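Local structure of zinc phosphodiesterase ELAC protein 1 (Homo sapiens, 3ZWF) at residues 272-277 / 310-315. The protein is a dinuclear zinc phosphodiesterase of the RNase Z family that processes tRNA 3' ends and, in tRNA repair, removes a 2',3'-cyclic phosphate. Numbering follows the deposited sequence.
Sequences HEATLD and THFSQR. With ZN (zinc ion), chain D.
E273 and T310 form the parallel bridge at the ends of strands 269-273 and 306-310, neighbours in one sheet of the metallo-beta-lactamase fold; of the two segments that run on from there, 310-315 supplies a zinc ligand, H311, and 272-277 backs it. Backbone bonds hold the two chains side by side. T310 N gives to H272 O, A274 N to T310 O (2.9 Å), and further on S313 N donates to T275 O at 3.0 Å. Two CA-H...O contacts supplement them, E273 CA to T310 O and T275 CA to H311 O.

A chain of polar side chains leads to the metal. H311 ND1 donates to T275 OG1 at 2.9 Å, with the hydroxyl at the ring edge and close to the ring plane, which helps fix the rotation of the imidazole. T275 OG1 in turn donates to E273 OE1 (2.7 Å), arriving from above the carboxylate plane; T275 N meets the same oxygen from the same face, and S290 N binds it too. E273 OE2 is held by H289 ND1 and C252 N, consistent with a buried second-shell anchor that probably polarises H311 through the threonine.

Apolar contacts are few: E273 CB rests on H311 CB at 3.8 Å, L276 CD2 on S313 CB at 3.9 Å, and A274 CB lies near F312 CE1.

D64, H65 and D251 share the zinc ion with H311. H311 NE2 binds it at 2.2 Å, the imidazole carried there by a chi1 of -162° that puts CG opposite the main-chain N, and a water is bound to the same zinc ion, also at 2.2 Å.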
# COMPACT_ATOMS: atom_id res chain seq x y z
N HIS A 272 7.27 -13.49 17.57
CA HIS A 272 8.56 -12.82 17.53
C HIS A 272 9.14 -12.91 16.10
O HIS A 272 9.01 -13.93 15.44
CB HIS A 272 9.52 -13.48 18.54
CG HIS A 272 10.69 -12.63 18.94
ND1 HIS A 272 11.71 -12.29 18.06
CD2 HIS A 272 11.04 -12.11 20.15
CE1 HIS A 272 12.59 -11.54 18.71
NE2 HIS A 272 12.21 -11.42 19.97
N GLU A 273 9.82 -11.85 15.68
CA GLU A 273 10.55 -11.96 14.41
C GLU A 273 11.80 -12.86 14.46
O GLU A 273 12.43 -13.08 15.48
CB GLU A 273 10.99 -10.59 13.91
CG GLU A 273 12.05 -9.92 14.76
CD GLU A 273 13.05 -9.23 13.85
OE1 GLU A 273 13.83 -9.94 13.16
OE2 GLU A 273 13.01 -7.99 13.76
N ALA A 274 12.11 -13.43 13.32
CA ALA A 274 13.40 -14.07 13.10
C ALA A 274 13.81 -13.84 11.65
O ALA A 274 13.70 -14.73 10.82
CB ALA A 274 13.37 -15.56 13.40
N THR A 275 14.22 -12.60 11.39
CA THR A 275 14.46 -12.15 10.01
C THR A 275 15.53 -12.97 9.28
O THR A 275 15.34 -13.38 8.12
CB THR A 275 14.78 -10.63 9.93
OG1 THR A 275 13.70 -9.88 10.51
CG2 THR A 275 14.99 -10.23 8.47
N LEU A 276 16.63 -13.27 9.98
CA LEU A 276 17.74 -13.97 9.38
C LEU A 276 18.08 -15.18 10.25
O LEU A 276 17.71 -15.24 11.42
CB LEU A 276 18.97 -13.08 9.29
CG LEU A 276 18.87 -11.87 8.39
CD1 LEU A 276 20.17 -11.09 8.41
CD2 LEU A 276 18.55 -12.40 7.00
N ASP A 277 18.81 -16.10 9.66
CA ASP A 277 19.26 -17.29 10.37
C ASP A 277 20.41 -16.92 11.31
O ASP A 277 21.02 -15.85 11.21
CB ASP A 277 19.68 -18.39 9.42
CG ASP A 277 20.77 -17.95 8.49
OD1 ASP A 277 20.47 -17.21 7.54
OD2 ASP A 277 21.94 -18.28 8.75
N THR A 310 8.22 -15.31 12.86
CA THR A 310 7.66 -14.68 11.66
C THR A 310 8.61 -13.62 11.17
O THR A 310 9.74 -13.52 11.62
CB THR A 310 6.23 -14.16 11.94
OG1 THR A 310 5.55 -13.84 10.72
CG2 THR A 310 6.25 -12.95 12.88
N HIS A 311 8.17 -12.88 10.14
CA HIS A 311 9.00 -11.82 9.54
C HIS A 311 10.30 -12.36 9.00
O HIS A 311 11.37 -11.84 9.26
CB HIS A 311 9.26 -10.67 10.54
CG HIS A 311 9.71 -9.38 9.93
ND1 HIS A 311 11.04 -9.05 9.76
CD2 HIS A 311 9.01 -8.27 9.58
CE1 HIS A 311 11.14 -7.83 9.26
NE2 HIS A 311 9.92 -7.32 9.18
N PHE A 312 10.18 -13.38 8.16
CA PHE A 312 11.30 -14.01 7.52
C PHE A 312 11.81 -13.29 6.26
O PHE A 312 11.03 -12.79 5.49
CB PHE A 312 10.93 -15.44 7.13
CG PHE A 312 10.53 -16.32 8.30
CD1 PHE A 312 11.48 -16.74 9.19
CD2 PHE A 312 9.21 -16.75 8.46
CE1 PHE A 312 11.12 -17.52 10.27
CE2 PHE A 312 8.83 -17.54 9.54
CZ PHE A 312 9.79 -17.96 10.42
N SER A 313 13.13 -13.19 6.15
CA SER A 313 13.77 -12.64 4.97
C SER A 313 13.15 -13.28 3.71
O SER A 313 12.92 -14.51 3.65
CB SER A 313 15.28 -12.91 5.00
OG SER A 313 15.90 -12.44 3.80
N GLN A 314 12.88 -12.41 2.73
CA GLN A 314 12.24 -12.87 1.50
C GLN A 314 13.27 -13.61 0.61
O GLN A 314 14.48 -13.37 0.68
CB GLN A 314 11.63 -11.70 0.74
CG GLN A 314 10.46 -11.03 1.38
CD GLN A 314 9.14 -11.77 1.30
OE1 GLN A 314 9.07 -12.93 0.89
NE2 GLN A 314 8.06 -11.09 1.74
N ARG A 315 12.77 -14.52 -0.21
CA ARG A 315 13.61 -15.26 -1.15
C ARG A 315 13.85 -14.29 -2.30
O ARG A 315 13.06 -14.23 -3.24
CB ARG A 315 12.92 -16.55 -1.62
ZN ZN D . 9.75 -5.14 9.08
O HOH W 1 10.16 -3.01 9.05